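Local coordinates for protein chitin deacetylase 1 (Bombyx mori, PDB 5ZNT) that hydrolyses the N-acetamido groups of N-acetyl-D-glucosamine residues in chitin, giving chitosan and acetate, as a secreted zinc-dependent deacetylase of the carbohydrate esterase 4 family, at residues A[310-315]-A[320-325]. Sequence-based numbering, arbitrary orientation.
Sequences VQNPRT and KNFEPW
R314 lays the aliphatic part of its side chain over one face of the F322 ring. The two residues flank the short helix 316-319, which turns the chain back after helix 303-311, so the contact packs the loop after helix 303-311 against the loop after helix 316-319. CB of R314 points toward F322 but stops short of the ring. CG makes the closest approach, 3.5 Å from CD1 of F322. It forms a CH-pi contact, with R314 CG 3.6 Å from the F322 ring centroid and 17° off the ring normal. CD lies above and just beyond the CD1-CE1 side, 3.8 Å from CD1 of F322. The chain bends at chi2 and again at chi3. NE and CZ stand farther from the ring, and the guanidinium passes F322 CD1 obliquely. NH2 at the tip makes a long, weak ion pair with OE2 of E318. N312 comes to the ring edge instead. Its ND2 lies near the ring plane, 3.7 Å from CE1 of F322, and the amide plane stands 79° from the ring. CG of F322 is anti to its own backbone N (chi1 -168°), which carries the ring across to the 310-315 segment. P324 CD covers the opposite face, 3.6 Å above the ring plane of F322. W325 meets the ring at its edge, with CD2 of F322 lying over one face of the indole. The indole also meets the rings of W309 and Y299. Replacing F322 with an alanine would probably open a gap between R314 and P324 and free the arginine methylenes to turn. No hydrogen bond crosses between the segments. The contact is plain packing in the CE4 deacetylase part of the protein, away from the zinc and glycan sites, and it holds chiefly by dispersion between arginine methylene groups and an aromatic face.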
loop_
_atom_site.group_PDB
_atom_site.type_symbol
_atom_site.label_atom_id
_atom_site.label_comp_id
_atom_site.label_asym_id
_atom_site.label_seq_id
_atom_site.Cartn_x
_atom_site.Cartn_y
_atom_site.Cartn_z
ATOM N N VAL A 310 -1.239 9.444 -12.234
ATOM C CA VAL A 310 -2.634 9.826 -12.480
ATOM C C VAL A 310 -2.755 11.333 -12.607
ATOM O O VAL A 310 -3.564 11.846 -13.391
ATOM C CB VAL A 310 -3.548 9.278 -11.367
ATOM C CG1 VAL A 310 -4.963 9.868 -11.480
ATOM C CG2 VAL A 310 -3.616 7.766 -11.451
ATOM N N GLN A 311 -1.960 12.067 -11.838
ATOM C CA GLN A 311 -2.051 13.515 -11.827
ATOM C C GLN A 311 -1.385 14.143 -13.042
ATOM O O GLN A 311 -1.641 15.314 -13.342
ATOM C CB GLN A 311 -1.427 14.062 -10.538
ATOM C CG GLN A 311 -2.252 13.752 -9.268
ATOM C CD GLN A 311 -1.533 14.182 -7.991
ATOM O OE1 GLN A 311 -0.306 14.088 -7.887
ATOM N NE2 GLN A 311 -2.291 14.674 -7.030
ATOM N N ASN A 312 -0.529 13.399 -13.733
ATOM C CA ASN A 312 0.148 13.895 -14.928
ATOM C C ASN A 312 0.433 12.705 -15.831
ATOM O O ASN A 312 1.564 12.218 -15.918
ATOM C CB ASN A 312 1.427 14.653 -14.560
ATOM C CG ASN A 312 2.187 15.135 -15.780
ATOM O OD1 ASN A 312 1.646 15.155 -16.886
ATOM N ND2 ASN A 312 3.456 15.506 -15.589
ATOM N N PRO A 313 -0.587 12.196 -16.510
ATOM C CA PRO A 313 -0.431 10.928 -17.230
ATOM C C PRO A 313 0.651 10.993 -18.306
ATOM O O PRO A 313 0.713 11.927 -19.109
ATOM C CB PRO A 313 -1.828 10.691 -17.812
ATOM C CG PRO A 313 -2.740 11.409 -16.861
ATOM C CD PRO A 313 -1.992 12.638 -16.465
ATOM N N ARG A 314 1.536 9.999 -18.278
ATOM C CA ARG A 314 2.649 9.883 -19.207
ATOM C C ARG A 314 2.497 8.606 -20.016
ATOM O O ARG A 314 2.157 7.552 -19.470
ATOM C CB ARG A 314 3.998 9.850 -18.476
ATOM C CG ARG A 314 4.143 10.853 -17.350
ATOM C CD ARG A 314 3.929 12.265 -17.846
ATOM N NE ARG A 314 4.921 12.691 -18.829
ATOM C CZ ARG A 314 4.678 13.620 -19.751
ATOM N NH1 ARG A 314 3.472 14.185 -19.806
ATOM N NH2 ARG A 314 5.622 13.966 -20.623
ATOM N N THR A 315 2.771 8.696 -21.316
ATOM C CA THR A 315 2.796 7.505 -22.146
ATOM C C THR A 315 4.014 6.658 -21.801
ATOM O O THR A 315 4.944 7.104 -21.117
ATOM C CB THR A 315 2.860 7.873 -23.630
ATOM O OG1 THR A 315 4.162 8.402 -23.915
ATOM C CG2 THR A 315 1.796 8.914 -23.988
ATOM N N LYS A 320 9.903 7.061 -19.293
ATOM C CA LYS A 320 11.326 6.853 -19.040
ATOM C C LYS A 320 11.974 8.042 -18.350
ATOM O O LYS A 320 12.951 7.868 -17.614
ATOM C CB LYS A 320 12.061 6.573 -20.352
ATOM C CG LYS A 320 11.899 5.158 -20.848
ATOM C CD LYS A 320 12.594 4.942 -22.197
ATOM C CE LYS A 320 11.953 5.810 -23.293
ATOM N NZ LYS A 320 12.464 5.514 -24.664
ATOM N N ASN A 321 11.476 9.256 -18.585
ATOM C CA ASN A 321 12.080 10.441 -17.989
ATOM C C ASN A 321 11.127 11.157 -17.039
ATOM O O ASN A 321 11.368 12.313 -16.680
ATOM C CB ASN A 321 12.580 11.397 -19.081
ATOM C CG ASN A 321 11.541 11.653 -20.150
ATOM O OD1 ASN A 321 10.498 12.252 -19.890
ATOM N ND2 ASN A 321 11.805 11.169 -21.356
ATOM N N PHE A 322 10.054 10.486 -16.619
ATOM C CA PHE A 322 9.122 11.035 -15.636
ATOM C C PHE A 322 9.828 11.171 -14.288
ATOM O O PHE A 322 10.219 10.170 -13.673
ATOM C CB PHE A 322 7.905 10.121 -15.545
ATOM C CG PHE A 322 6.755 10.702 -14.783
ATOM C CD1 PHE A 322 6.390 12.031 -14.949
ATOM C CD2 PHE A 322 6.024 9.907 -13.898
ATOM C CE1 PHE A 322 5.306 12.561 -14.253
ATOM C CE2 PHE A 322 4.941 10.423 -13.204
ATOM C CZ PHE A 322 4.577 11.750 -13.377
ATOM N N GLU A 323 10.011 12.411 -13.829
ATOM C CA GLU A 323 10.848 12.652 -12.656
ATOM C C GLU A 323 10.328 12.013 -11.370
ATOM O O GLU A 323 11.158 11.476 -10.616
ATOM C CB GLU A 323 11.052 14.160 -12.450
ATOM C CG GLU A 323 12.066 14.778 -13.413
ATOM C CD GLU A 323 13.378 13.989 -13.486
ATOM O OE1 GLU A 323 13.943 13.633 -12.422
ATOM O OE2 GLU A 323 13.842 13.714 -14.616
ATOM N N PRO A 324 9.026 12.037 -11.045
ATOM C CA PRO A 324 8.601 11.391 -9.787
ATOM C C PRO A 324 8.970 9.922 -9.726
ATOM O O PRO A 324 9.320 9.424 -8.649
ATOM C CB PRO A 324 7.082 11.611 -9.777
ATOM C CG PRO A 324 6.897 12.899 -10.572
ATOM C CD PRO A 324 7.917 12.789 -11.670
ATOM N N TRP A 325 8.942 9.218 -10.858
ATOM C CA TRP A 325 9.326 7.812 -10.865
ATOM C C TRP A 325 10.835 7.599 -10.780
ATOM O O TRP A 325 11.280 6.446 -10.657
ATOM C CB TRP A 325 8.764 7.125 -12.107
ATOM C CG TRP A 325 7.269 6.938 -12.073
ATOM C CD1 TRP A 325 6.391 7.456 -11.163
ATOM C CD2 TRP A 325 6.485 6.175 -12.995
ATOM N NE1 TRP A 325 5.105 7.052 -11.462
ATOM C CE2 TRP A 325 5.139 6.260 -12.575
ATOM C CE3 TRP A 325 6.791 5.428 -14.132
ATOM C CZ2 TRP A 325 4.107 5.623 -13.250
ATOM C CZ3 TRP A 325 5.763 4.803 -14.804
ATOM C CH2 TRP A 325 4.435 4.914 -14.372
#